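PDB 2NVM: FdxN element excision controlling factor XisI from Anabaena variabilis ATCC 29413, which probably acts with XisF and XisH to control the site-specific recombination that excises the fdxN element from nitrogen-fixation genes in cyanobacteria. Local coordinates for residues G81-V95 with M98-F112. Sequence-based numbering, arbitrary orientation. Where two conformers were deposited one is given.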
ATOM      1  N   GLY B  81     -11.988   6.835 -13.289  1.00 58.56           N
ATOM      2  CA  GLY B  81     -11.312   6.911 -14.578  1.00 55.69           C
ATOM      3  C   GLY B  81     -10.090   7.810 -14.652  1.00 54.24           C
ATOM      4  O   GLY B  81      -9.683   8.159 -15.758  1.00 54.27           O
ATOM      5  N   LYS B  82      -9.503   8.183 -13.505  1.00 53.47           N
ATOM      6  CA  LYS B  82      -8.297   9.041 -13.457  1.00 53.35           C
ATOM      7  C   LYS B  82      -7.218   8.438 -12.563  1.00 51.16           C
ATOM      8  O   LYS B  82      -7.535   7.756 -11.588  1.00 51.06           O
ATOM      9  CB  LYS B  82      -8.643  10.465 -13.012  1.00 53.57           C
ATOM     10  CG  LYS B  82      -9.606  11.145 -13.978  1.00 54.90           C
ATOM     11  CD  LYS B  82      -9.757  12.637 -13.740  1.00 54.87           C
ATOM     12  CE  LYS B  82     -10.717  13.246 -14.762  1.00 57.32           C
ATOM     13  NZ  LYS B  82     -10.760  14.722 -14.665  1.00 62.47           N
ATOM     14  N   ILE B  83      -5.958   8.710 -12.912  1.00 47.72           N
ATOM     15  CA  ILE B  83      -4.776   8.231 -12.199  1.00 47.38           C
ATOM     16  C   ILE B  83      -4.447   9.279 -11.140  1.00 47.10           C
ATOM     17  O   ILE B  83      -4.215  10.432 -11.468  1.00 45.28           O
ATOM     18  CB  ILE B  83      -3.569   8.010 -13.170  1.00 50.17           C
ATOM     19  CG1 ILE B  83      -3.915   6.893 -14.187  1.00 50.39           C
ATOM     20  CG2 ILE B  83      -2.282   7.679 -12.406  1.00 45.29           C
ATOM     21  CD1 ILE B  83      -2.927   6.725 -15.299  1.00 46.27           C
ATOM     22  N   TRP B  84      -4.439   8.855  -9.877  1.00 48.73           N
ATOM     23  CA  TRP B  84      -4.118   9.696  -8.721  1.00 49.28           C
ATOM     24  C   TRP B  84      -2.719   9.336  -8.265  1.00 48.89           C
ATOM     25  O   TRP B  84      -2.510   8.200  -7.887  1.00 50.51           O
ATOM     26  CB  TRP B  84      -5.094   9.429  -7.577  1.00 51.58           C
ATOM     27  CG  TRP B  84      -6.406  10.051  -7.755  1.00 54.05           C
ATOM     28  CD1 TRP B  84      -7.372   9.709  -8.649  1.00 57.50           C
ATOM     29  CD2 TRP B  84      -6.916  11.140  -7.000  1.00 57.07           C
ATOM     30  NE1 TRP B  84      -8.458  10.540  -8.517  1.00 57.10           N
ATOM     31  CE2 TRP B  84      -8.214  11.424  -7.499  1.00 60.91           C
ATOM     32  CE3 TRP B  84      -6.403  11.916  -5.944  1.00 58.35           C
ATOM     33  CZ2 TRP B  84      -9.014  12.467  -6.976  1.00 58.62           C
ATOM     34  CZ3 TRP B  84      -7.185  12.940  -5.413  1.00 53.87           C
ATOM     35  CH2 TRP B  84      -8.490  13.208  -5.930  1.00 58.29           C
ATOM     36  N   ILE B  85      -1.780  10.280  -8.329  1.00 49.57           N
ATOM     37  CA  ILE B  85      -0.405  10.084  -7.834  1.00 49.12           C
ATOM     38  C   ILE B  85      -0.472  10.634  -6.404  1.00 47.88           C
ATOM     39  O   ILE B  85      -0.455  11.852  -6.194  1.00 48.36           O
ATOM     40  CB  ILE B  85       0.673  10.785  -8.674  1.00 49.32           C
ATOM     41  CG1 ILE B  85       0.553  10.398 -10.167  1.00 51.47           C
ATOM     42  CG2 ILE B  85       2.064  10.445  -8.103  1.00 47.44           C
ATOM     43  CD1 ILE B  85       1.561  11.101 -11.078  1.00 47.21           C
ATOM     44  N   GLU B  86      -0.627   9.715  -5.443  1.00 49.30           N
ATOM     45  CA  GLU B  86      -0.727  10.034  -4.005  1.00 49.66           C
ATOM     46  C   GLU B  86       0.633  10.240  -3.330  1.00 50.61           C
ATOM     47  O   GLU B  86       0.714  10.900  -2.320  1.00 53.17           O
ATOM     48  CB  GLU B  86      -1.468   8.920  -3.269  1.00 51.53           C
ATOM     49  CG  GLU B  86      -2.868   8.530  -3.809  1.00 52.35           C
ATOM     50  CD  GLU B  86      -3.969   9.556  -3.615  1.00 50.84           C
ATOM     51  OE1 GLU B  86      -3.726  10.733  -3.301  1.00 52.61           O
ATOM     52  OE2 GLU B  86      -5.134   9.192  -3.829  1.00 54.92           O
ATOM     53  N   GLU B  87       1.680   9.610  -3.839  1.00 49.74           N
ATOM     54  CA  GLU B  87       3.032   9.751  -3.294  1.00 49.52           C
ATOM     55  C   GLU B  87       3.979   9.456  -4.436  1.00 49.93           C
ATOM     56  O   GLU B  87       3.749   8.493  -5.180  1.00 49.37           O
ATOM     57  CB  GLU B  87       3.249   8.785  -2.115  1.00 50.59           C
ATOM     58  CG  GLU B  87       4.625   8.874  -1.412  1.00 52.98           C
ATOM     59  CD  GLU B  87       4.934  10.246  -0.783  1.00 63.35           C
ATOM     60  OE1 GLU B  87       4.065  10.791  -0.076  1.00 65.36           O
ATOM     61  OE2 GLU B  87       6.065  10.765  -0.981  1.00 74.96           O
ATOM     62  N   ASP B  88       5.009  10.291  -4.574  1.00 50.96           N
ATOM     63  CA  ASP B  88       5.977  10.207  -5.642  1.00 51.93           C
ATOM     64  C   ASP B  88       7.387  10.469  -5.122  1.00 53.14           C
ATOM     65  O   ASP B  88       7.599  11.456  -4.414  1.00 54.07           O
ATOM     66  CB  ASP B  88       5.623  11.286  -6.699  1.00 53.15           C
ATOM     67  CG  ASP B  88       6.571  11.285  -7.923  1.00 52.43           C
ATOM     68  OD1 ASP B  88       7.012  10.199  -8.345  1.00 51.09           O
ATOM     69  OD2 ASP B  88       6.856  12.374  -8.464  1.00 52.92           O
ATOM     70  N   SER B  89       8.326   9.622  -5.551  1.00 52.75           N
ATOM     71  CA  SER B  89       9.770   9.679  -5.237  1.00 52.93           C
ATOM     72  C   SER B  89      10.683  10.052  -6.444  1.00 51.42           C
ATOM     73  O   SER B  89      11.903  10.127  -6.283  1.00 48.51           O
ATOM     74  CB  SER B  89      10.203   8.277  -4.801  1.00 55.29           C
ATOM     75  OG  SER B  89       9.931   7.340  -5.851  1.00 60.09           O
ATOM     76  N   THR B  90      10.092  10.265  -7.621  1.00 51.38           N
ATOM     77  CA  THR B  90      10.808  10.523  -8.888  1.00 52.60           C
ATOM     78  C   THR B  90      10.896  11.979  -9.347  1.00 52.83           C
ATOM     79  O   THR B  90      11.489  12.220 -10.409  1.00 54.15           O
ATOM     80  CB  THR B  90      10.112   9.714 -10.035  1.00 51.87           C
ATOM     81  OG1 THR B  90       8.820  10.278 -10.328  1.00 51.33           O
ATOM     82  CG2 THR B  90       9.959   8.245  -9.651  1.00 49.73           C
ATOM     83  N   ASN B  91      10.345  12.918  -8.550  1.00 53.54           N
ATOM     84  CA  ASN B  91      10.296  14.359  -8.870  0.50 53.61           C
ATOM     85  C   ASN B  91       9.528  14.561 -10.206  1.00 54.51           C
ATOM     86  O   ASN B  91       9.944  15.323 -11.092  1.00 52.51           O
ATOM     87  CB  ASN B  91      11.716  14.980  -8.867  0.50 53.21           C
ATOM     88  CG  ASN B  91      11.717  16.520  -8.742  0.50 53.13           C
ATOM     89  OD1 ASN B  91      10.860  17.115  -8.084  0.50 50.70           O
ATOM     90  ND2 ASN B  91      12.722  17.156  -9.341  0.50 50.82           N
ATOM     91  N   LEU B  92       8.400  13.838 -10.316  1.00 55.03           N
ATOM     92  CA  LEU B  92       7.497  13.819 -11.474  1.00 54.98           C
ATOM     93  C   LEU B  92       8.026  13.151 -12.756  1.00 54.40           C
ATOM     94  O   LEU B  92       7.401  13.286 -13.800  1.00 54.50           O
ATOM     95  CB  LEU B  92       6.852  15.215 -11.728  1.00 56.78           C
ATOM     96  CG  LEU B  92       5.972  15.756 -10.587  1.00 56.08           C
ATOM     97  CD1 LEU B  92       5.465  17.135 -10.974  1.00 60.03           C
ATOM     98  CD2 LEU B  92       4.796  14.818 -10.240  1.00 58.30           C
ATOM     99  N   ALA B  93       9.119  12.373 -12.669  1.00 54.43           N
ATOM    100  CA  ALA B  93       9.640  11.605 -13.830  1.00 54.05           C
ATOM    101  C   ALA B  93       8.586  10.595 -14.334  1.00 53.64           C
ATOM    102  O   ALA B  93       8.508  10.359 -15.532  1.00 53.51           O
ATOM    103  CB  ALA B  93      10.954  10.887 -13.502  1.00 52.67           C
ATOM    104  N   ILE B  94       7.771  10.047 -13.419  1.00 53.73           N
ATOM    105  CA  ILE B  94       6.679   9.113 -13.766  1.00 53.21           C
ATOM    106  C   ILE B  94       5.553   9.760 -14.603  1.00 52.09           C
ATOM    107  O   ILE B  94       4.873   9.048 -15.325  1.00 51.43           O
ATOM    108  CB  ILE B  94       6.055   8.374 -12.519  1.00 54.29           C
ATOM    109  CG1 ILE B  94       5.294   9.311 -11.571  1.00 54.87           C
ATOM    110  CG2 ILE B  94       7.134   7.581 -11.739  1.00 54.46           C
ATOM    111  CD1 ILE B  94       4.628   8.526 -10.427  1.00 52.46           C
ATOM    112  N   VAL B  95       5.336  11.075 -14.458  1.00 51.02           N
ATOM    113  CA  VAL B  95       4.329  11.812 -15.253  1.00 51.41           C
ATOM    114  C   VAL B  95       4.703  11.810 -16.739  1.00 51.39           C
ATOM    115  O   VAL B  95       3.826  11.617 -17.576  1.00 51.59           O
ATOM    116  CB  VAL B  95       4.076  13.255 -14.730  1.00 50.75           C
ATOM    117  CG1 VAL B  95       3.329  14.113 -15.752  1.00 49.85           C
ATOM    118  CG2 VAL B  95       3.334  13.203 -13.406  1.00 50.33           C
HETATM  119  N   MSE B  98       3.758   8.558 -18.298  1.00 45.14           N
HETATM  120  CA  MSE B  98       2.302   8.479 -18.521  1.00 47.33           C
HETATM  121  C   MSE B  98       1.876   9.256 -19.777  1.00 46.41           C
HETATM  122  O   MSE B  98       1.079   8.739 -20.560  1.00 47.50           O
HETATM  123  CB  MSE B  98       1.516   8.983 -17.304  1.00 47.57           C
HETATM  124  CG  MSE B  98       1.683   8.128 -16.062  1.00 50.63           C
HETATM  125 SE   MSE B  98       0.857   8.983 -14.541  0.75 48.46          SE
HETATM  126  CE  MSE B  98       1.498   7.792 -13.170  1.00 47.15           C
ATOM    127  N   LEU B  99       2.429  10.460 -19.969  1.00 45.51           N
ATOM    128  CA  LEU B  99       2.152  11.293 -21.159  1.00 47.00           C
ATOM    129  C   LEU B  99       2.666  10.619 -22.436  1.00 45.64           C
ATOM    130  O   LEU B  99       1.992  10.689 -23.459  1.00 45.00           O
ATOM    131  CB  LEU B  99       2.723  12.715 -21.028  1.00 47.20           C
ATOM    132  CG  LEU B  99       2.193  13.553 -19.857  1.00 50.97           C
ATOM    133  CD1 LEU B  99       3.000  14.831 -19.788  1.00 49.68           C
ATOM    134  CD2 LEU B  99       0.698  13.842 -19.938  1.00 53.92           C
ATOM    135  N   VAL B 100       3.849   9.989 -22.353  1.00 45.97           N
ATOM    136  CA  VAL B 100       4.443   9.180 -23.451  1.00 46.90           C
ATOM    137  C   VAL B 100       3.576   7.924 -23.746  1.00 47.91           C
ATOM    138  O   VAL B 100       3.592   7.422 -24.866  1.00 49.28           O
ATOM    139  CB  VAL B 100       5.943   8.810 -23.167  1.00 46.30           C
ATOM    140  CG1 VAL B 100       6.482   7.768 -24.133  1.00 44.66           C
ATOM    141  CG2 VAL B 100       6.800  10.063 -23.208  1.00 41.62           C
ATOM    142  N   ALA B 101       2.848   7.418 -22.741  1.00 48.76           N
ATOM    143  CA  ALA B 101       1.894   6.308 -22.922  1.00 49.04           C
ATOM    144  C   ALA B 101       0.491   6.791 -23.393  1.00 49.08           C
ATOM    145  O   ALA B 101      -0.440   6.008 -23.366  1.00 50.38           O
ATOM    146  CB  ALA B 101       1.780   5.469 -21.631  1.00 45.57           C
ATOM    147  N   GLY B 102       0.334   8.052 -23.820  1.00 50.03           N
ATOM    148  CA  GLY B 102      -0.949   8.581 -24.302  1.00 49.79           C
ATOM    149  C   GLY B 102      -2.012   8.841 -23.252  1.00 50.67           C
ATOM    150  O   GLY B 102      -3.201   8.841 -23.572  1.00 51.96           O
ATOM    151  N   ILE B 103      -1.594   9.054 -22.003  1.00 51.11           N
ATOM    152  CA  ILE B 103      -2.502   9.369 -20.906  1.00 50.89           C
ATOM    153  C   ILE B 103      -2.517  10.899 -20.936  1.00 51.61           C
ATOM    154  O   ILE B 103      -1.445  11.513 -20.818  1.00 49.41           O
ATOM    155  CB  ILE B 103      -2.006   8.844 -19.533  1.00 50.85           C
ATOM    156  CG1 ILE B 103      -1.770   7.328 -19.598  1.00 51.36           C
ATOM    157  CG2 ILE B 103      -3.015   9.195 -18.414  1.00 50.30           C
ATOM    158  CD1 ILE B 103      -1.300   6.700 -18.298  1.00 48.12           C
ATOM    159  N   PRO B 104      -3.703  11.526 -21.123  1.00 54.07           N
ATOM    160  CA  PRO B 104      -3.747  12.994 -21.135  1.00 55.50           C
ATOM    161  C   PRO B 104      -3.585  13.556 -19.716  1.00 54.95           C
ATOM    162  O   PRO B 104      -3.941  12.866 -18.738  1.00 56.26           O
ATOM    163  CB  PRO B 104      -5.141  13.298 -21.700  1.00 55.18           C
ATOM    164  CG  PRO B 104      -5.963  12.169 -21.231  1.00 56.91           C
ATOM    165  CD  PRO B 104      -5.055  10.961 -21.290  1.00 54.40           C
ATOM    166  N   GLN B 105      -3.053  14.783 -19.623  1.00 54.30           N
ATOM    167  CA  GLN B 105      -2.845  15.490 -18.330  1.00 55.56           C
ATOM    168  C   GLN B 105      -4.136  15.668 -17.512  1.00 55.05           C
ATOM    169  O   GLN B 105      -4.074  15.707 -16.285  1.00 55.29           O
ATOM    170  CB  GLN B 105      -2.161  16.854 -18.515  1.00 56.35           C
ATOM    171  CG  GLN B 105      -0.766  16.797 -19.114  1.00 61.07           C
ATOM    172  N   THR B 106      -5.284  15.757 -18.202  1.00 54.74           N
ATOM    173  CA  THR B 106      -6.608  15.854 -17.556  1.00 53.59           C
ATOM    174  C   THR B 106      -7.027  14.584 -16.790  1.00 52.56           C
ATOM    175  O   THR B 106      -7.971  14.666 -15.998  1.00 52.30           O
ATOM    176  CB  THR B 106      -7.741  16.225 -18.558  1.00 53.51           C
ATOM    177  OG1 THR B 106      -7.888  15.193 -19.544  1.00 51.39           O
ATOM    178  CG2 THR B 106      -7.443  17.559 -19.234  1.00 53.11           C
ATOM    179  N   ASP B 107      -6.388  13.432 -17.073  1.00 51.32           N
ATOM    180  CA  ASP B 107      -6.623  12.152 -16.365  1.00 52.50           C
ATOM    181  C   ASP B 107      -5.537  11.790 -15.305  1.00 51.31           C
ATOM    182  O   ASP B 107      -5.545  10.673 -14.791  1.00 52.15           O
ATOM    183  CB  ASP B 107      -6.844  11.012 -17.392  1.00 54.30           C
ATOM    184  CG  ASP B 107      -8.172  11.133 -18.151  1.00 56.24           C
ATOM    185  OD1 ASP B 107      -9.180  11.630 -17.597  1.00 60.28           O
ATOM    186  OD2 ASP B 107      -8.224  10.670 -19.305  1.00 61.19           O
ATOM    187  N   ILE B 108      -4.653  12.745 -14.975  1.00 49.46           N
ATOM    188  CA  ILE B 108      -3.585  12.622 -13.973  1.00 48.89           C
ATOM    189  C   ILE B 108      -3.885  13.654 -12.859  1.00 48.63           C
ATOM    190  O   ILE B 108      -4.024  14.820 -13.157  1.00 48.13           O
ATOM    191  CB  ILE B 108      -2.172  12.906 -14.576  1.00 47.59           C
ATOM    192  CG1 ILE B 108      -1.858  11.933 -15.728  1.00 45.90           C
ATOM    193  CG2 ILE B 108      -1.083  12.808 -13.493  1.00 46.64           C
ATOM    194  CD1 ILE B 108      -0.485  12.121 -16.372  1.00 47.85           C
ATOM    195  N   ILE B 109      -3.990  13.209 -11.607  1.00 49.36           N
ATOM    196  CA  ILE B 109      -4.231  14.080 -10.438  1.00 49.41           C
ATOM    197  C   ILE B 109      -3.069  13.914  -9.461  1.00 48.38           C
ATOM    198  O   ILE B 109      -2.721  12.781  -9.094  1.00 48.53           O
ATOM    199  CB  ILE B 109      -5.552  13.736  -9.700  1.00 48.04           C
ATOM    200  CG1 ILE B 109      -6.739  13.854 -10.662  1.00 52.78           C
ATOM    201  CG2 ILE B 109      -5.754  14.658  -8.485  1.00 48.91           C
ATOM    202  CD1 ILE B 109      -8.055  13.561 -10.058  1.00 53.48           C
ATOM    203  N   LEU B 110      -2.483  15.036  -9.045  1.00 47.18           N
ATOM    204  CA  LEU B 110      -1.422  15.036  -8.051  1.00 47.31           C
ATOM    205  C   LEU B 110      -2.099  15.140  -6.700  1.00 46.57           C
ATOM    206  O   LEU B 110      -2.331  16.230  -6.180  1.00 46.02           O
ATOM    207  CB  LEU B 110      -0.390  16.142  -8.288  1.00 47.13           C
ATOM    208  CG  LEU B 110       0.290  16.094  -9.657  1.00 49.83           C
ATOM    209  CD1 LEU B 110       1.321  17.221  -9.717  1.00 40.77           C
ATOM    210  CD2 LEU B 110       0.940  14.715  -9.985  1.00 45.51           C
ATOM    211  N   GLY B 111      -2.459  13.966  -6.167  1.00 47.29           N
ATOM    212  CA  GLY B 111      -3.069  13.799  -4.856  1.00 44.73           C
ATOM    213  C   GLY B 111      -2.195  14.330  -3.740  1.00 45.39           C
ATOM    214  O   GLY B 111      -2.714  14.833  -2.763  1.00 42.82           O
ATOM    215  N   PHE B 112      -0.867  14.227  -3.890  1.00 46.77           N
ATOM    216  CA  PHE B 112       0.083  14.819  -2.923  1.00 44.88           C
ATOM    217  C   PHE B 112       0.104  16.372  -2.931  1.00 43.09           C
ATOM    218  O   PHE B 112       0.716  16.953  -2.045  1.00 43.03           O
ATOM    219  CB  PHE B 112       1.496  14.224  -3.032  1.00 46.57           C
ATOM    220  CG  PHE B 112       2.243  14.609  -4.262  1.00 44.91           C
ATOM    221  CD1 PHE B 112       3.085  15.731  -4.262  1.00 46.20           C
ATOM    222  CD2 PHE B 112       2.175  13.822  -5.407  1.00 53.72           C
ATOM    223  CE1 PHE B 112       3.815  16.082  -5.412  1.00 55.75           C
ATOM    224  CE2 PHE B 112       2.903  14.154  -6.555  1.00 50.37           C
ATOM    225  CZ  PHE B 112       3.723  15.293  -6.560  1.00 52.42           C
TER
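I109 lies over one face of the W84 indole: its CG2 sits 3.8 Å from the centroid of the six-membered ring, 10° off the normal, a CH-pi contact, while CD1 is offset toward the rim, 3.3 Å from W84 CE2. K82 O lies in plane at the indole edge, and G111 CA approaches the same ring obliquely. At the edge of the F112 ring, L92 CD2 lies in plane, 3.9 Å from CZ. W84 and I109 are bridge partners in a parallel pairing of strands 82-87 and 108-110, whose axes run 23° apart; I83 N to D107 O, I109 N to I83 O and I85 N to I109 O carry it, the last at 2.8 Å with 165° at the hydrogen. The other sheet face bears I83, I85, I108 and L110, packed against helix 93-100, with I12 and I15 of helix 4-23 touching I83 and M98. With its chain extended beyond CG, selenomethionine M98 brings CE to 3.9 Å from I85 CD1, the two meeting tip to tip. Between strand and helix, D88 OD1 accepts T90 N in an Asx turn. K82 NZ donates to T106 O (3.1 Å) and also forms a salt bridge with A126. E86, in salt bridges with R68 and R46 of the second subunit, ties the strand across the dimer interface. The geometry defines a beta-alpha-beta unit with an apolar interior under a backbone-bonded parallel pair, W84 NE1 being buried without a partner beside I109 CD1.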